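Local coordinates for WbbM protein (Klebsiella pneumoniae, PDB 6U4B) that probably acts as a bifunctional glycosyltransferase, a trimeric, magnesium-binding enzyme that polymerises an O-antigen polysaccharide, at residues Ile150-Pro155 with Ile264-Leu269; Asn321-His326 with Ala413-Leu418; Val351-Ala356 with Ala584-Glu589. All coordinates share one frame; numbering follows the deposited sequence.

Contact 1: Ile150-Pro155 with Ile264-Leu269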
loop_
_atom_site.group_PDB
_atom_site.type_symbol
_atom_site.label_atom_id
_atom_site.label_comp_id
_atom_site.label_asym_id
_atom_site.label_seq_id
_atom_site.Cartn_x
_atom_site.Cartn_y
_atom_site.Cartn_z
ATOM N N ILE A 150 -64.086 -4.710 -14.250
ATOM C CA ILE A 150 -63.662 -3.326 -14.409
ATOM C C ILE A 150 -62.379 -3.287 -15.225
ATOM O O ILE A 150 -61.526 -4.175 -15.128
ATOM C CB ILE A 150 -63.475 -2.648 -13.034
ATOM C CG1 ILE A 150 -64.689 -2.910 -12.143
ATOM C CG2 ILE A 150 -63.266 -1.146 -13.194
ATOM C CD1 ILE A 150 -65.996 -2.397 -12.723
ATOM N N ASP A 151 -62.243 -2.243 -16.043
ATOM C CA ASP A 151 -61.032 -2.047 -16.830
ATOM C C ASP A 151 -59.973 -1.256 -16.068
ATOM O O ASP A 151 -58.802 -1.647 -16.038
ATOM C CB ASP A 151 -61.361 -1.338 -18.147
ATOM C CG ASP A 151 -62.266 -2.159 -19.045
ATOM O OD1 ASP A 151 -63.432 -1.759 -19.246
ATOM O OD2 ASP A 151 -61.812 -3.213 -19.549
ATOM N N ILE A 152 -60.369 -0.145 -15.448
ATOM C CA ILE A 152 -59.446 0.743 -14.749
ATOM C C ILE A 152 -60.081 1.175 -13.436
ATOM O O ILE A 152 -61.243 1.596 -13.415
ATOM C CB ILE A 152 -59.083 1.984 -15.589
ATOM C CG1 ILE A 152 -58.361 1.585 -16.876
ATOM C CG2 ILE A 152 -58.224 2.950 -14.779
ATOM C CD1 ILE A 152 -58.058 2.753 -17.780
ATOM N N LEU A 153 -59.317 1.085 -12.348
ATOM C CA LEU A 153 -59.709 1.622 -11.052
ATOM C C LEU A 153 -58.724 2.714 -10.663
ATOM O O LEU A 153 -57.527 2.606 -10.949
ATOM C CB LEU A 153 -59.746 0.530 -9.972
ATOM C CG LEU A 153 -60.608 -0.710 -10.234
ATOM C CD1 LEU A 153 -59.844 -1.773 -11.016
ATOM C CD2 LEU A 153 -61.128 -1.275 -8.926
ATOM N N LEU A 154 -59.228 3.765 -10.013
ATOM C CA LEU A 154 -58.397 4.918 -9.681
ATOM C C LEU A 154 -59.153 5.843 -8.727
ATOM O O LEU A 154 -60.341 5.618 -8.472
ATOM C CB LEU A 154 -57.955 5.648 -10.960
ATOM C CG LEU A 154 -58.899 6.427 -11.877
ATOM C CD1 LEU A 154 -58.083 7.081 -12.984
ATOM C CD2 LEU A 154 -59.954 5.533 -12.477
ATOM N N PRO A 155 -58.502 6.864 -8.146
ATOM C CA PRO A 155 -59.215 7.744 -7.210
ATOM C C PRO A 155 -60.242 8.640 -7.879
ATOM O O PRO A 155 -60.375 8.641 -9.109
ATOM C CB PRO A 155 -58.086 8.575 -6.586
ATOM C CG PRO A 155 -56.987 8.524 -7.568
ATOM C CD PRO A 155 -57.056 7.147 -8.143
ATOM N N ILE A 264 -55.317 12.350 -20.613
ATOM C CA ILE A 264 -55.496 12.385 -22.063
ATOM C C ILE A 264 -55.674 10.975 -22.609
ATOM O O ILE A 264 -56.512 10.733 -23.489
ATOM C CB ILE A 264 -54.308 13.108 -22.725
ATOM C CG1 ILE A 264 -54.285 14.584 -22.312
ATOM C CG2 ILE A 264 -54.361 12.964 -24.238
ATOM C CD1 ILE A 264 -53.045 15.327 -22.759
ATOM N N TYR A 265 -54.908 10.018 -22.079
ATOM C CA TYR A 265 -55.005 8.639 -22.544
ATOM C C TYR A 265 -56.349 8.018 -22.181
ATOM O O TYR A 265 -56.964 7.335 -23.007
ATOM C CB TYR A 265 -53.856 7.812 -21.963
ATOM C CG TYR A 265 -53.919 6.342 -22.311
ATOM C CD1 TYR A 265 -53.415 5.870 -23.515
ATOM C CD2 TYR A 265 -54.481 5.425 -21.432
ATOM C CE1 TYR A 265 -53.472 4.526 -23.836
ATOM C CE2 TYR A 265 -54.543 4.081 -21.744
ATOM C CZ TYR A 265 -54.038 3.637 -22.945
ATOM O OH TYR A 265 -54.099 2.296 -23.253
ATOM N N ILE A 266 -56.817 8.237 -20.949
ATOM C CA ILE A 266 -58.088 7.660 -20.522
ATOM C C ILE A 266 -59.243 8.254 -21.316
ATOM O O ILE A 266 -60.145 7.531 -21.758
ATOM C CB ILE A 266 -58.285 7.857 -19.008
ATOM C CG1 ILE A 266 -57.310 6.981 -18.220
ATOM C CG2 ILE A 266 -59.723 7.552 -18.604
ATOM C CD1 ILE A 266 -57.429 7.133 -16.723
ATOM N N ILE A 267 -59.233 9.574 -21.516
ATOM C CA ILE A 267 -60.316 10.230 -22.244
ATOM C C ILE A 267 -60.402 9.695 -23.667
ATOM O O ILE A 267 -61.498 9.509 -24.212
ATOM C CB ILE A 267 -60.121 11.758 -22.214
ATOM C CG1 ILE A 267 -60.361 12.294 -20.799
ATOM C CG2 ILE A 267 -61.039 12.448 -23.218
ATOM C CD1 ILE A 267 -60.060 13.763 -20.645
ATOM N N LYS A 268 -59.252 9.415 -24.283
ATOM C CA LYS A 268 -59.243 8.834 -25.621
ATOM C C LYS A 268 -59.886 7.452 -25.630
ATOM O O LYS A 268 -60.616 7.105 -26.567
ATOM C CB LYS A 268 -57.807 8.770 -26.142
ATOM C CG LYS A 268 -57.597 7.875 -27.351
ATOM C CD LYS A 268 -58.260 8.435 -28.593
ATOM C CE LYS A 268 -57.727 7.749 -29.839
ATOM N NZ LYS A 268 -57.684 6.270 -29.677
ATOM N N LEU A 269 -59.629 6.650 -24.595
ATOM C CA LEU A 269 -60.229 5.320 -24.526
ATOM C C LEU A 269 -61.740 5.402 -24.347
ATOM O O LEU A 269 -62.482 4.588 -24.912
ATOM C CB LEU A 269 -59.596 4.519 -23.389
ATOM C CG LEU A 269 -58.529 3.489 -23.764
ATOM C CD1 LEU A 269 -57.504 4.084 -24.718
ATOM C CD2 LEU A 269 -57.851 2.955 -22.510
#
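Ile-152, on the strand 152-159, and Ile-266, on the helix 253-272, mark the closest approach of the two backbones, with CA atoms 9.1 Å apart, so helix and strand meet through their side chains alone. Residues Ile-152 and Leu-154 lie on the same face of the strand and both point toward the helix, while the intervening Leu-153 turns to the other face. Ile-266 points back at them and fits against both. Its CD1 meets CD1 of Leu-154 tip to tip at 3.8 Å, and this is the tightest touch between the segments. Farther back along the same isoleucine, CG1 lies 4.3 Å from CD1 of Ile-152, a looser apolar contact. The torsions account for the reach: CG1 of Ile-266 is anti to its carbonyl carbon (chi1 -70°) and CD1 then continues in an extended line, which carries the methyl well out from the helix. In Leu-154, CG stands between the backbone N and the carbonyl carbon (chi1 69°), and chi2 near 180° runs CD1 on to the isoleucine methyl. One turn on, Leu-269 also points at the strand, but its CD2 stops 4.7 Å from CD1 of Ile-152. Its other methyl, CD1, rests 3.9 Å above one face of the Tyr-265 ring, offset toward the rim. This is helix-on-sheet packing in the DUF4422 part of the chain, buried and far from the metal sites. The strand is held in its sheet between strand 277-285, which runs parallel to it, and strand 216-219, antiparallel. Helix 220-240 lines one side through Ile-222, which touches Ile-152, Tyr-265 and Leu-269, whereas helix 198-206 packs on Ile-264 and Ile-267 of helix 253-272.

Contact 2: Asn321-His326 with Ala413-Leu418; sequences NSIIRH and ADLGEL
His-326 lays one face of its imidazole over the backbone N of Ala-413, which sits 3.6 Å above the ring plane and offset toward its rim. The contact joins the C-terminal end of helix 313-325 to an Asx turn begun by Asp-414, just beyond the metal-binding Asp-406 and Asp-408 of a GT8-family domain, in keeping with the DxD motif of that family. The histidine CG lies anti to the carbonyl carbon (chi1 -65°), which turns the ring so that a face meets the Ala-413 backbone, and CB is 3.5 Å from Ala-413 O. At the helix end, His-326 O receives a CA-H...O contact from Asp-414 CA at 3.3 Å. Deeper in, CD1 of Ile-323 packs on CD1 of Leu-415 at 3.8 Å, and both side chains also touch Val-304 of strand 302-309. A water ties the backbones together, donating to Ile-323 O and accepting from Leu-415 N at 3.0 Å. The carboxylate of Asp-414 has further partners: Tyr-333 OH bonds to OD1 and Lys-331 forms a salt bridge with OD2. Closing the Asx turn, Gly-416 N donates to OD1 of Asp-414 at 2.8 Å, from above the carboxylate, 68° out of its plane.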
loop_
_atom_site.group_PDB
_atom_site.type_symbol
_atom_site.label_atom_id
_atom_site.label_comp_id
_atom_site.label_asym_id
_atom_site.label_seq_id
_atom_site.Cartn_x
_atom_site.Cartn_y
_atom_site.Cartn_z
ATOM N N ASN A 321 -12.272 -3.174 7.172
ATOM C CA ASN A 321 -11.050 -3.605 6.505
ATOM C C ASN A 321 -10.372 -4.732 7.278
ATOM O O ASN A 321 -9.856 -5.680 6.675
ATOM C CB ASN A 321 -10.102 -2.423 6.323
ATOM C CG ASN A 321 -9.497 -2.380 4.938
ATOM O OD1 ASN A 321 -10.001 -3.016 4.013
ATOM N ND2 ASN A 321 -8.414 -1.627 4.786
ATOM N N SER A 322 -10.383 -4.660 8.613
ATOM C CA SER A 322 -9.799 -5.741 9.403
ATOM C C SER A 322 -10.589 -7.032 9.232
ATOM O O SER A 322 -10.005 -8.123 9.210
ATOM C CB SER A 322 -9.721 -5.347 10.883
ATOM O OG SER A 322 -10.956 -5.557 11.557
ATOM N N ILE A 323 -11.914 -6.931 9.107
ATOM C CA ILE A 323 -12.730 -8.119 8.877
ATOM C C ILE A 323 -12.379 -8.749 7.535
ATOM O O ILE A 323 -12.249 -9.974 7.419
ATOM C CB ILE A 323 -14.226 -7.766 8.966
ATOM C CG1 ILE A 323 -14.581 -7.295 10.377
ATOM C CG2 ILE A 323 -15.083 -8.959 8.563
ATOM C CD1 ILE A 323 -16.004 -6.809 10.521
ATOM N N ILE A 324 -12.208 -7.919 6.503
ATOM C CA ILE A 324 -11.847 -8.426 5.180
ATOM C C ILE A 324 -10.474 -9.084 5.208
ATOM O O ILE A 324 -10.261 -10.140 4.598
ATOM C CB ILE A 324 -11.902 -7.292 4.140
ATOM C CG1 ILE A 324 -13.343 -6.816 3.945
ATOM C CG2 ILE A 324 -11.285 -7.744 2.824
ATOM C CD1 ILE A 324 -13.467 -5.644 3.011
ATOM N N ARG A 325 -9.519 -8.472 5.909
ATOM C CA ARG A 325 -8.147 -8.971 5.861
ATOM C C ARG A 325 -8.002 -10.323 6.546
ATOM O O ARG A 325 -7.107 -11.098 6.197
ATOM C CB ARG A 325 -7.200 -7.952 6.481
ATOM C CG ARG A 325 -7.078 -6.664 5.670
ATOM C CD ARG A 325 -6.094 -5.686 6.288
ATOM N NE ARG A 325 -4.712 -6.122 6.124
ATOM C CZ ARG A 325 -4.028 -6.805 7.037
ATOM N NH1 ARG A 325 -2.773 -7.159 6.797
ATOM N NH2 ARG A 325 -4.597 -7.133 8.189
ATOM N N HIS A 326 -8.883 -10.634 7.496
ATOM C CA HIS A 326 -8.871 -11.905 8.206
ATOM C C HIS A 326 -10.012 -12.819 7.776
ATOM O O HIS A 326 -10.303 -13.801 8.464
ATOM C CB HIS A 326 -8.915 -11.666 9.717
ATOM C CG HIS A 326 -7.702 -10.967 10.249
ATOM N ND1 HIS A 326 -6.545 -11.638 10.584
ATOM C CD2 HIS A 326 -7.463 -9.657 10.496
ATOM C CE1 HIS A 326 -5.647 -10.771 11.019
ATOM N NE2 HIS A 326 -6.179 -9.563 10.975
ATOM N N ALA A 413 -8.711 -11.865 13.679
ATOM C CA ALA A 413 -9.039 -13.246 13.373
ATOM C C ALA A 413 -10.332 -13.288 12.574
ATOM O O ALA A 413 -11.048 -12.291 12.448
ATOM C CB ALA A 413 -9.164 -14.087 14.650
ATOM N N ASP A 414 -10.621 -14.465 12.029
ATOM C CA ASP A 414 -11.856 -14.685 11.289
ATOM C C ASP A 414 -13.046 -14.597 12.239
ATOM O O ASP A 414 -13.142 -15.373 13.196
ATOM C CB ASP A 414 -11.802 -16.050 10.601
ATOM C CG ASP A 414 -13.060 -16.369 9.811
ATOM O OD1 ASP A 414 -13.921 -15.480 9.642
ATOM O OD2 ASP A 414 -13.182 -17.525 9.353
ATOM N N LEU A 415 -13.950 -13.646 11.986
ATOM C CA LEU A 415 -15.154 -13.540 12.803
ATOM C C LEU A 415 -16.056 -14.757 12.650
ATOM O O LEU A 415 -16.935 -14.974 13.486
ATOM C CB LEU A 415 -15.933 -12.274 12.439
ATOM C CG LEU A 415 -15.611 -10.991 13.207
ATOM C CD1 LEU A 415 -16.490 -9.848 12.716
ATOM C CD2 LEU A 415 -15.801 -11.203 14.698
ATOM N N GLY A 416 -15.847 -15.562 11.606
ATOM C CA GLY A 416 -16.687 -16.719 11.348
ATOM C C GLY A 416 -16.629 -17.795 12.410
ATOM O O GLY A 416 -17.592 -18.560 12.549
ATOM N N GLU A 417 -15.524 -17.886 13.153
ATOM C CA GLU A 417 -15.439 -18.925 14.172
ATOM C C GLU A 417 -16.304 -18.616 15.389
ATOM O O GLU A 417 -16.596 -19.526 16.173
ATOM C CB GLU A 417 -13.987 -19.163 14.596
ATOM C CG GLU A 417 -13.191 -17.918 14.947
ATOM C CD GLU A 417 -11.697 -18.196 15.042
ATOM O OE1 GLU A 417 -11.181 -18.335 16.173
ATOM O OE2 GLU A 417 -11.038 -18.292 13.984
ATOM N N LEU A 418 -16.732 -17.362 15.560
ATOM C CA LEU A 418 -17.735 -17.066 16.577
ATOM C C LEU A 418 -19.061 -17.745 16.258
ATOM O O LEU A 418 -19.813 -18.099 17.173
ATOM C CB LEU A 418 -17.930 -15.555 16.714
ATOM C CG LEU A 418 -16.813 -14.774 17.407
ATOM C CD1 LEU A 418 -17.206 -13.316 17.558
ATOM C CD2 LEU A 418 -16.486 -15.388 18.761
HETATM O O HOH W 1 -12.956 -11.742 9.838
#

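Contact 3: Val351-Ala356 with Ala584-Glu589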
loop_
_atom_site.group_PDB
_atom_site.type_symbol
_atom_site.label_atom_id
_atom_site.label_comp_id
_atom_site.label_asym_id
_atom_site.label_seq_id
_atom_site.Cartn_x
_atom_site.Cartn_y
_atom_site.Cartn_z
ATOM N N VAL A 351 -18.284 0.918 1.021
ATOM C CA VAL A 351 -18.610 -0.146 0.076
ATOM C C VAL A 351 -17.405 -0.465 -0.798
ATOM O O VAL A 351 -17.129 -1.633 -1.099
ATOM C CB VAL A 351 -19.837 0.244 -0.769
ATOM C CG1 VAL A 351 -20.052 -0.764 -1.889
ATOM C CG2 VAL A 351 -21.077 0.335 0.109
ATOM N N ASN A 352 -16.658 0.566 -1.207
ATOM C CA ASN A 352 -15.489 0.361 -2.058
ATOM C C ASN A 352 -14.434 -0.521 -1.403
ATOM O O ASN A 352 -13.575 -1.068 -2.104
ATOM C CB ASN A 352 -14.875 1.708 -2.442
ATOM C CG ASN A 352 -15.745 2.489 -3.406
ATOM O OD1 ASN A 352 -16.647 1.932 -4.033
ATOM N ND2 ASN A 352 -15.475 3.784 -3.535
ATOM N N LEU A 353 -14.473 -0.671 -0.077
ATOM C CA LEU A 353 -13.586 -1.613 0.593
ATOM C C LEU A 353 -13.913 -3.059 0.242
ATOM O O LEU A 353 -13.035 -3.921 0.338
ATOM C CB LEU A 353 -13.663 -1.430 2.111
ATOM C CG LEU A 353 -13.278 -0.077 2.711
ATOM C CD1 LEU A 353 -13.668 -0.027 4.184
ATOM C CD2 LEU A 353 -11.786 0.184 2.540
ATOM N N THR A 354 -15.152 -3.339 -0.162
ATOM C CA THR A 354 -15.604 -4.696 -0.435
ATOM C C THR A 354 -15.668 -5.017 -1.920
ATOM O O THR A 354 -16.014 -6.147 -2.276
ATOM C CB THR A 354 -16.987 -4.929 0.188
ATOM O OG1 THR A 354 -17.963 -4.144 -0.508
ATOM C CG2 THR A 354 -16.985 -4.533 1.659
ATOM N N SER A 355 -15.336 -4.060 -2.789
ATOM C CA SER A 355 -15.578 -4.233 -4.219
ATOM C C SER A 355 -14.740 -5.364 -4.804
ATOM O O SER A 355 -15.212 -6.104 -5.674
ATOM C CB SER A 355 -15.300 -2.923 -4.955
ATOM O OG SER A 355 -16.201 -1.911 -4.539
ATOM N N ALA A 356 -13.502 -5.518 -4.342
ATOM C CA ALA A 356 -12.628 -6.561 -4.863
ATOM C C ALA A 356 -12.875 -7.921 -4.227
ATOM O O ALA A 356 -12.154 -8.875 -4.541
ATOM C CB ALA A 356 -11.163 -6.165 -4.670
ATOM N N ALA A 584 -4.523 2.347 6.676
ATOM C CA ALA A 584 -3.594 2.676 5.606
ATOM C C ALA A 584 -4.124 2.161 4.273
ATOM O O ALA A 584 -4.782 1.118 4.202
ATOM C CB ALA A 584 -2.214 2.081 5.899
ATOM N N ASN A 585 -3.841 2.915 3.212
ATOM C CA ASN A 585 -4.285 2.589 1.856
ATOM C C ASN A 585 -5.808 2.584 1.749
ATOM O O ASN A 585 -6.389 1.802 0.998
ATOM C CB ASN A 585 -3.699 1.257 1.375
ATOM C CG ASN A 585 -2.187 1.208 1.506
ATOM O OD1 ASN A 585 -1.469 1.892 0.779
ATOM N ND2 ASN A 585 -1.698 0.394 2.434
ATOM N N THR A 586 -6.469 3.454 2.508
ATOM C CA THR A 586 -7.895 3.733 2.358
ATOM C C THR A 586 -8.041 5.234 2.139
ATOM O O THR A 586 -7.064 5.967 2.338
ATOM C CB THR A 586 -8.697 3.260 3.580
ATOM O OG1 THR A 586 -8.401 4.098 4.705
ATOM C CG2 THR A 586 -8.364 1.814 3.920
ATOM N N PRO A 587 -9.203 5.734 1.701
ATOM C CA PRO A 587 -9.349 7.196 1.560
ATOM C C PRO A 587 -9.234 7.956 2.871
ATOM O O PRO A 587 -9.023 9.174 2.838
ATOM C CB PRO A 587 -10.747 7.360 0.949
ATOM C CG PRO A 587 -10.992 6.075 0.255
ATOM C CD PRO A 587 -10.336 5.014 1.090
ATOM N N TRP A 588 -9.361 7.288 4.019
ATOM C CA TRP A 588 -9.219 7.966 5.302
ATOM C C TRP A 588 -7.770 8.090 5.753
ATOM O O TRP A 588 -7.524 8.629 6.836
ATOM C CB TRP A 588 -10.023 7.238 6.385
ATOM C CG TRP A 588 -11.478 7.089 6.067
ATOM C CD1 TRP A 588 -12.447 8.041 6.194
ATOM C CD2 TRP A 588 -12.132 5.916 5.568
ATOM N NE1 TRP A 588 -13.664 7.536 5.802
ATOM C CE2 TRP A 588 -13.496 6.232 5.414
ATOM C CE3 TRP A 588 -11.694 4.631 5.236
ATOM C CZ2 TRP A 588 -14.427 5.310 4.942
ATOM C CZ3 TRP A 588 -12.620 3.717 4.765
ATOM C CH2 TRP A 588 -13.970 4.061 4.623
ATOM N N GLU A 589 -6.813 7.619 4.950
ATOM C CA GLU A 589 -5.421 7.572 5.393
ATOM C C GLU A 589 -4.868 8.969 5.648
ATOM O O GLU A 589 -4.317 9.243 6.721
ATOM C CB GLU A 589 -4.573 6.833 4.359
ATOM C CG GLU A 589 -3.084 6.873 4.639
ATOM C CD GLU A 589 -2.318 5.838 3.842
ATOM O OE1 GLU A 589 -1.382 5.231 4.406
ATOM O OE2 GLU A 589 -2.661 5.623 2.660
#
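Leu-353 carries the apolar part of this contact, splitting its two methyls between Thr-586 and Trp-588. CD1 comes to the edge of the indole, near its plane, 3.9 Å from CZ3, while CD2 lies 4.0 Å from CG2 of Thr-586. With CG anti to the carbonyl carbon (chi1 -60°), the forked end of the leucine is carried to the loop, where it meets both partners at a slant.

None of the hydrogen bonds joins the two segments; most lie within one or the other and shape the backbone that presents these groups. On one side, Val-351 O accepts twice from Thr-354, from OG1 at 2.7 Å, on a lone pair in the carbonyl plane, and from the backbone N. On the other, a type I turn from Thr-586 to Glu-589 closes with Glu-589 N on Thr-586 O at 3.1 Å. Thr-586 OG1 bonds to Ile-583 O and accepts a weak capping bond from Trp-588 N, at the entry to helix 589-596.

The loop also binds metal: OD1 of Asn-585 holds a magnesium ion together with Asn-585 of the second and third subunits, which is consistent with the loop lying at the threefold axis of the trimer.

Helix 344-352 holds the indole, Asn-346 OD1 accepting from Trp-588 NE1 and Arg-349 making a cation-pi contact. Helix 313-325 also borders the contact, touching both Leu-353 and Thr-586 through Asn-321, and Trp-588 through Ile-314.

How the contacts relate
Contact 1 stands apart from the others, its centre 57 Å from that of contact 2 and 52 Å from that of contact 3. It closes along the chain before either opens, and it belongs to the DUF4422 part, whereas contact 2 lies wholly in the glycosyltransferase family 8 part, consistent with a bifunctional chain built from two glycosyltransferase parts. Contacts 2 and 3 have centres 16 Å apart and their segments alternate in sequence. Helix 313-325 links them: besides Asn-321, Ile-324 of contact 2 packs on Leu-353 and Thr-354 of contact 3. The helix thus connects the neighbourhood of the Asp-406, Asp-408 and His-560 metal site with the loop at the trimer's shared magnesium.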